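Local coordinates for protein putative poly(3-hydroxybutyrate) depolymerase LpqC (Bordetella parapertussis 12822, PDB 3D0K) that probably hydrolyses ester bonds as a serine hydrolase of the alpha/beta-hydrolase fold, with poly(3-hydroxybutyrate) suggested as its polymer substrate, at residues V56-H61 with R126-I131; K82-A87 with A134-C139; Y177-F182 with Y245-R250. All coordinates share one frame; numbering follows the deposited sequence.

Contact 1: residues V56-H61 with R126-I131; sequences VVVVQH and RVLANI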
# COMPACT_ATOMS: atom_id res chain seq x y z
N VAL A 56 7.44 12.05 0.47
CA VAL A 56 7.97 10.69 0.62
C VAL A 56 6.92 9.78 0.08
O VAL A 56 5.77 9.96 0.41
CB VAL A 56 8.17 10.35 2.09
CG1 VAL A 56 8.59 8.85 2.25
CG2 VAL A 56 9.19 11.37 2.68
N VAL A 57 7.30 8.90 -0.83
CA VAL A 57 6.34 7.91 -1.35
C VAL A 57 6.71 6.52 -0.81
O VAL A 57 7.80 6.04 -1.01
CB VAL A 57 6.32 7.93 -2.89
CG1 VAL A 57 5.24 6.92 -3.35
CG2 VAL A 57 6.06 9.40 -3.40
N VAL A 58 5.79 5.89 -0.09
CA VAL A 58 6.00 4.52 0.41
C VAL A 58 5.40 3.62 -0.70
O VAL A 58 4.27 3.82 -1.09
CB VAL A 58 5.33 4.30 1.75
CG1 VAL A 58 5.49 2.85 2.24
CG2 VAL A 58 5.91 5.29 2.84
N VAL A 59 6.17 2.67 -1.21
CA VAL A 59 5.70 1.82 -2.32
C VAL A 59 5.66 0.38 -1.85
O VAL A 59 6.70 -0.15 -1.43
CB VAL A 59 6.65 1.98 -3.53
CG1 VAL A 59 6.32 1.00 -4.61
CG2 VAL A 59 6.62 3.41 -4.06
N GLN A 60 4.50 -0.29 -1.94
CA GLN A 60 4.43 -1.70 -1.54
C GLN A 60 4.34 -2.68 -2.72
O GLN A 60 3.44 -2.55 -3.52
CB GLN A 60 3.29 -1.95 -0.59
CG GLN A 60 3.43 -1.21 0.76
CD GLN A 60 4.63 -1.74 1.55
OE1 GLN A 60 5.07 -2.91 1.37
NE2 GLN A 60 5.15 -0.90 2.44
N HIS A 61 5.28 -3.62 -2.75
CA HIS A 61 5.47 -4.60 -3.86
C HIS A 61 4.30 -5.58 -3.93
O HIS A 61 3.52 -5.69 -2.98
CB HIS A 61 6.81 -5.37 -3.66
CG HIS A 61 6.96 -6.02 -2.30
ND1 HIS A 61 6.08 -6.96 -1.81
CD2 HIS A 61 7.91 -5.86 -1.33
CE1 HIS A 61 6.47 -7.35 -0.60
NE2 HIS A 61 7.59 -6.71 -0.31
N ARG A 126 6.06 3.24 11.63
CA ARG A 126 7.27 3.23 12.47
C ARG A 126 8.50 3.64 11.66
O ARG A 126 9.34 4.44 12.13
CB ARG A 126 7.50 1.86 13.10
CG ARG A 126 6.35 1.37 13.96
CD ARG A 126 6.77 0.13 14.73
NE ARG A 126 5.85 -0.15 15.83
CZ ARG A 126 5.00 -1.17 15.86
NH1 ARG A 126 4.94 -2.03 14.84
NH2 ARG A 126 4.21 -1.34 16.91
N VAL A 127 8.59 3.11 10.44
CA VAL A 127 9.69 3.46 9.56
C VAL A 127 9.62 4.95 9.28
O VAL A 127 10.66 5.63 9.37
CB VAL A 127 9.66 2.67 8.21
CG1 VAL A 127 10.63 3.32 7.19
CG2 VAL A 127 10.00 1.20 8.47
N LEU A 128 8.41 5.47 9.00
CA LEU A 128 8.25 6.94 8.76
C LEU A 128 8.72 7.76 9.96
O LEU A 128 9.38 8.79 9.81
CB LEU A 128 6.79 7.32 8.38
CG LEU A 128 6.30 6.79 7.00
CD1 LEU A 128 4.77 6.92 6.82
CD2 LEU A 128 7.05 7.47 5.85
N ALA A 129 8.41 7.30 11.17
CA ALA A 129 8.79 8.08 12.38
C ALA A 129 10.33 8.12 12.49
O ALA A 129 10.93 9.12 12.96
CB ALA A 129 8.19 7.42 13.61
N ASN A 130 10.98 7.04 12.06
CA ASN A 130 12.40 6.98 12.04
C ASN A 130 13.09 7.82 10.97
O ASN A 130 14.18 8.38 11.25
CB ASN A 130 12.89 5.53 12.13
CG ASN A 130 12.91 5.04 13.57
OD1 ASN A 130 13.37 5.75 14.46
ND2 ASN A 130 12.42 3.85 13.80
N ILE A 131 12.45 7.93 9.81
CA ILE A 131 12.90 8.83 8.72
C ILE A 131 12.83 10.26 9.23
O ILE A 131 13.75 11.06 9.03
CB ILE A 131 12.03 8.61 7.44
CG1 ILE A 131 12.33 7.22 6.86
CG2 ILE A 131 12.27 9.70 6.35
CD1 ILE A 131 11.52 6.87 5.59

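Contact 2: residues K82-A87 with A134-C139; sequences KLLIVA and AEIADC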
# COMPACT_ATOMS: atom_id res chain seq x y z
N LYS A 82 11.31 15.18 -7.36
CA LYS A 82 12.14 15.20 -6.12
C LYS A 82 11.40 14.49 -4.97
O LYS A 82 11.10 15.08 -3.95
CB LYS A 82 12.56 16.62 -5.75
CG LYS A 82 13.27 17.39 -6.91
CD LYS A 82 14.36 16.55 -7.50
CE LYS A 82 15.08 17.30 -8.64
NZ LYS A 82 15.66 16.29 -9.57
N LEU A 83 11.11 13.22 -5.17
CA LEU A 83 10.41 12.43 -4.17
C LEU A 83 11.41 11.49 -3.55
O LEU A 83 12.21 10.90 -4.27
CB LEU A 83 9.37 11.54 -4.87
CG LEU A 83 8.49 12.27 -5.91
CD1 LEU A 83 7.66 11.28 -6.70
CD2 LEU A 83 7.62 13.30 -5.17
N LEU A 84 11.27 11.22 -2.24
CA LEU A 84 12.04 10.16 -1.61
C LEU A 84 11.23 8.84 -1.71
O LEU A 84 10.11 8.77 -1.25
CB LEU A 84 12.28 10.51 -0.15
CG LEU A 84 13.07 9.44 0.64
CD1 LEU A 84 14.51 9.34 0.11
CD2 LEU A 84 13.02 9.82 2.16
N ILE A 85 11.79 7.83 -2.35
CA ILE A 85 11.07 6.56 -2.52
C ILE A 85 11.49 5.53 -1.49
O ILE A 85 12.69 5.29 -1.34
CB ILE A 85 11.32 5.96 -3.95
CG1 ILE A 85 10.97 6.99 -5.04
CG2 ILE A 85 10.49 4.62 -4.13
CD1 ILE A 85 9.56 7.64 -4.97
N VAL A 86 10.53 4.96 -0.75
CA VAL A 86 10.84 3.94 0.25
C VAL A 86 9.94 2.75 -0.02
O VAL A 86 8.69 2.88 0.07
CB VAL A 86 10.53 4.45 1.68
CG1 VAL A 86 10.74 3.37 2.71
CG2 VAL A 86 11.41 5.70 2.03
N ALA A 87 10.57 1.61 -0.31
CA ALA A 87 9.84 0.38 -0.57
C ALA A 87 10.14 -0.66 0.53
O ALA A 87 11.13 -1.42 0.42
CB ALA A 87 10.17 -0.13 -1.94
N ALA A 134 15.43 10.85 11.89
CA ALA A 134 16.74 10.92 11.22
C ALA A 134 16.95 12.29 10.59
O ALA A 134 18.06 12.62 10.16
CB ALA A 134 16.81 9.83 10.12
N GLU A 135 15.87 13.08 10.51
CA GLU A 135 15.84 14.42 9.88
C GLU A 135 16.09 14.29 8.37
O GLU A 135 16.62 15.22 7.73
CB GLU A 135 16.84 15.42 10.52
CG GLU A 135 16.50 15.87 11.96
CD GLU A 135 17.46 16.94 12.49
OE1 GLU A 135 18.67 16.64 12.76
OE2 GLU A 135 17.03 18.10 12.63
N ILE A 136 15.75 13.13 7.82
CA ILE A 136 15.89 12.89 6.38
C ILE A 136 14.72 13.57 5.65
O ILE A 136 14.88 14.17 4.57
CB ILE A 136 16.00 11.37 6.08
CG1 ILE A 136 17.35 10.81 6.57
CG2 ILE A 136 15.76 11.08 4.59
CD1 ILE A 136 18.60 11.43 5.90
N ALA A 137 13.53 13.48 6.24
CA ALA A 137 12.36 14.08 5.63
C ALA A 137 11.42 14.49 6.72
O ALA A 137 11.33 13.81 7.75
CB ALA A 137 11.66 13.05 4.69
N ASP A 138 10.69 15.59 6.53
CA ASP A 138 9.76 15.92 7.60
C ASP A 138 8.46 15.12 7.60
O ASP A 138 7.75 15.13 8.60
CB ASP A 138 9.54 17.41 7.82
CG ASP A 138 9.21 18.12 6.58
OD1 ASP A 138 9.75 19.25 6.39
OD2 ASP A 138 8.40 17.53 5.80
N CYS A 139 8.20 14.38 6.51
CA CYS A 139 7.05 13.46 6.45
C CYS A 139 5.70 14.15 6.69
O CYS A 139 4.78 13.58 7.27
CB CYS A 139 7.26 12.26 7.38
SG CYS A 139 8.66 11.24 6.91

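Contact 3: residues Y177-F182 with Y245-R250; sequences YTLPTF and YEAGQR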
# COMPACT_ATOMS: atom_id res chain seq x y z
N TYR A 177 -10.26 -8.27 -1.62
CA TYR A 177 -10.40 -7.20 -0.65
C TYR A 177 -10.99 -7.72 0.65
O TYR A 177 -11.87 -8.61 0.68
CB TYR A 177 -11.37 -6.13 -1.19
CG TYR A 177 -10.89 -5.39 -2.42
CD1 TYR A 177 -10.26 -4.13 -2.30
CD2 TYR A 177 -11.01 -5.97 -3.70
CE1 TYR A 177 -9.80 -3.45 -3.42
CE2 TYR A 177 -10.54 -5.30 -4.84
CZ TYR A 177 -9.95 -4.04 -4.66
OH TYR A 177 -9.49 -3.38 -5.76
N THR A 178 -10.58 -7.07 1.72
CA THR A 178 -11.29 -7.18 3.01
C THR A 178 -12.49 -6.24 2.88
O THR A 178 -12.33 -5.00 2.73
CB THR A 178 -10.38 -6.61 4.13
OG1 THR A 178 -9.26 -7.51 4.34
CG2 THR A 178 -11.17 -6.54 5.45
N LEU A 179 -13.69 -6.79 2.99
CA LEU A 179 -14.88 -5.97 2.81
C LEU A 179 -15.18 -5.17 4.07
O LEU A 179 -14.89 -5.63 5.15
CB LEU A 179 -16.07 -6.89 2.51
CG LEU A 179 -15.85 -7.76 1.29
CD1 LEU A 179 -17.00 -8.79 1.16
CD2 LEU A 179 -15.74 -6.85 0.07
N PRO A 180 -15.78 -3.97 3.92
CA PRO A 180 -15.98 -3.05 5.06
C PRO A 180 -17.24 -3.46 5.84
O PRO A 180 -18.28 -2.78 5.80
CB PRO A 180 -16.13 -1.69 4.38
CG PRO A 180 -16.72 -2.06 3.02
CD PRO A 180 -16.23 -3.39 2.64
N THR A 181 -17.12 -4.56 6.56
CA THR A 181 -18.24 -5.14 7.29
C THR A 181 -17.72 -6.13 8.32
O THR A 181 -16.71 -6.80 8.10
CB THR A 181 -19.24 -5.90 6.36
OG1 THR A 181 -20.28 -6.48 7.16
CG2 THR A 181 -18.57 -7.04 5.58
N PHE A 182 -18.40 -6.19 9.45
CA PHE A 182 -18.09 -7.11 10.51
C PHE A 182 -18.80 -8.46 10.32
O PHE A 182 -18.70 -9.34 11.16
CB PHE A 182 -18.40 -6.45 11.85
CG PHE A 182 -17.38 -5.41 12.25
CD1 PHE A 182 -17.54 -4.08 11.90
CD2 PHE A 182 -16.22 -5.79 12.95
CE1 PHE A 182 -16.56 -3.12 12.26
CE2 PHE A 182 -15.25 -4.86 13.33
CZ PHE A 182 -15.40 -3.52 12.98
N TYR A 245 -15.52 -0.98 -4.05
CA TYR A 245 -16.05 0.38 -4.11
C TYR A 245 -17.54 0.46 -3.74
O TYR A 245 -17.93 1.25 -2.90
CB TYR A 245 -15.76 1.02 -5.45
CG TYR A 245 -16.25 2.45 -5.53
CD1 TYR A 245 -15.57 3.48 -4.87
CD2 TYR A 245 -17.41 2.76 -6.24
CE1 TYR A 245 -16.04 4.80 -4.97
CE2 TYR A 245 -17.88 4.09 -6.31
CZ TYR A 245 -17.18 5.07 -5.69
OH TYR A 245 -17.65 6.37 -5.76
N GLU A 246 -18.37 -0.38 -4.35
CA GLU A 246 -19.81 -0.34 -4.04
C GLU A 246 -20.09 -0.79 -2.60
O GLU A 246 -21.00 -0.25 -1.94
CB GLU A 246 -20.62 -1.15 -5.07
CG GLU A 246 -20.56 -0.60 -6.53
CD GLU A 246 -20.62 -1.71 -7.58
OE1 GLU A 246 -20.85 -1.42 -8.79
OE2 GLU A 246 -20.41 -2.88 -7.21
N ALA A 247 -19.30 -1.75 -2.10
CA ALA A 247 -19.46 -2.25 -0.74
C ALA A 247 -19.18 -1.14 0.27
O ALA A 247 -19.88 -1.02 1.28
CB ALA A 247 -18.45 -3.44 -0.50
N GLY A 248 -18.18 -0.33 -0.01
CA GLY A 248 -17.85 0.83 0.84
C GLY A 248 -18.96 1.88 0.79
O GLY A 248 -19.40 2.41 1.83
N GLN A 249 -19.46 2.15 -0.42
CA GLN A 249 -20.58 3.08 -0.64
C GLN A 249 -21.77 2.66 0.21
O GLN A 249 -22.35 3.49 0.93
CB GLN A 249 -20.99 3.07 -2.11
CG GLN A 249 -21.20 4.45 -2.73
CD GLN A 249 -21.19 4.42 -4.28
OE1 GLN A 249 -21.36 3.36 -4.90
NE2 GLN A 249 -20.97 5.58 -4.90
N ARG A 250 -22.11 1.37 0.16
CA ARG A 250 -23.26 0.86 0.92
C ARG A 250 -23.01 0.86 2.42
O ARG A 250 -23.95 1.22 3.18
CB ARG A 250 -23.69 -0.52 0.48
CG ARG A 250 -24.39 -0.49 -0.89
CD ARG A 250 -25.02 -1.84 -1.17
NE ARG A 250 -23.96 -2.86 -1.14
CZ ARG A 250 -23.27 -3.27 -2.20
NH1 ARG A 250 -23.55 -2.79 -3.41
NH2 ARG A 250 -22.33 -4.20 -2.06

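Contact 1: residues V56-H61 with R126-I131
Val56 and Leu128 mark the closest backbone approach, with their CA atoms 9.0 Å apart, a spacing at which strand 56-60 and helix 122-133 meet through side chains alone. This is the helix-on-sheet packing of an alpha/beta-hydrolase fold: the strand is an inner one of the mixed central sheet, flanked by strands 84-89 and 142-147, and the helix lies across one face of it. The alternation of the strand is what selects the contact. Val56 and Val58, two residues apart, direct their CB atoms at the helix, whereas Val57 between them points away from it. From the helix a single leucine answers both. Val58 and Leu128 reach for each other tip to tip, and Val58 CG2 comes to 3.9 Å from Leu128 CD2. Val56 behaves differently: it and Leu128 slide past each other in opposite directions, and Val56 CG1 stops 4.2 Å from Leu128 CD2. The two valines share nearly the same first torsion (chi1 174° and 177°), yet each uses a different methyl, CG1 lying anti to the backbone N and CG2 beside it. Ile131, one turn further along, also faces the strand but stays more distant and packs on Val86. With no hydrogen bond across and 122 Å² buried in total, the contact is purely apolar; Val142 and Phe166 also touch Leu128. The other branch of the leucine sits slightly further off, its CD1 4.4 Å from Val58 CG2.

Contact 2: residues K82-A87 with A134-C139
Leu84 and Ile136 cross at about a right angle, and a single methyl of the leucine makes the contact: Leu84 CD2 lies 3.9 Å from Ile136 CG2. The same CD2 also approaches the next residue, at 4.3 Å from Ala137 CB, so one branch tip is set against two consecutive residues of the segment 134-139. Leu84 CG extends opposite the backbone N (chi1 179°), and the second torsion (chi2 66° for CD1) leaves CD2 as the outstretched branch. On the other side Ile136 offers its short branch, CG2, while CG1 takes a different direction beside the backbone N. The CB atoms of all three residues point across the gap, but the backbones stay well separated, with 8.2 Å between the CA atoms of Leu84 and Ala137. No hydrogen bond spans the contact and only 80 Å² is buried, evidence of a small, wholly apolar patch. Tyr50 touches both Leu84 and Ala137, and Arg46 of strand 40-46 touches Leu84 and Ile136. The turn that brings Ile136 into place begins at Glu135, where positive phi (66°) and two bonds back into the last turn form a Schellman motif ending helix 122-133. The chain then passes strand 84-89 on its way to strand 142-147, the return leg of a beta-alpha-beta crossover that skips strand 56-60, as in the alpha/beta-hydrolase fold.

Contact 3: residues Y177-F182 with Y245-R250
The pyrrolidine ring of Pro180 turns its CG and CD atoms to the helix at Ala247 and Gly248, while the guanidinium of Arg250, a turn further along, has Glu246 O over the centre of one face, 3.8 Å above the plane. In the proline ring the work is divided between neighbouring atoms. CD meets the side chain, at 3.8 Å from Ala247 CB. CG meets the backbone instead, standing 3.8 Å from Ala247 O and 3.8 Å from Gly248 N, which is van der Waals contact with polar atoms and not hydrogen bonding. The backbones come close here, with 6.0 Å between the CA atoms of Pro180 and Gly248, and the ring meets Gly248 at its backbone N. The proline ring thus rests against the helix backbone as well as the Ala247 methyl. The loop follows strand 168-172 of the alpha/beta-hydrolase sheet and runs on toward helix 197-205, so the contact joins it to helix 237-255, which precedes strand 262-266. Its local shape is an inverse gamma turn centred on Pro180, closed by the hydrogen bond from Thr181 N to Leu179 O at 2.8 Å. Just before the turn, Leu179 adds a second, looser apolar touch to Ala247: its CD2 lies 4.4 Å from Ala247 CB, at the end of a side chain whose CG sits beside the backbone N (chi1 -58°). Ala247 therefore meets both loop residues with one methyl, and it contributes 43 Å² of the 120 Å² buried in total. Nearby, Tyr177 stacks its ring on Tyr244 of the same helix, and Pro180 also touches Leu200 of helix 197-205.

Contacts 1 and 2 form one continuous region, their centres 8 Å apart. Strands 56-60 and 84-89 pair in parallel, with probable hydrogen bonds from Val57 N to Leu84 O and from Val59 N to Val86 O, each 2.8 Å; on the face toward the helix, Val56 CG2 packs 3.6 Å from Ala137 CB. Contact 3 stands apart on the opposite side of the chain's centre, about 26 Å from contact 1 and 32 Å from contact 2, centre to centre. In the sheet, strand 142-147 lies between strand 56-60 and strand 168-172, which precedes the loop of contact 3; it leads into the probable nucleophile elbow at Ser148, whose likely triad partners are His271 and Asp216.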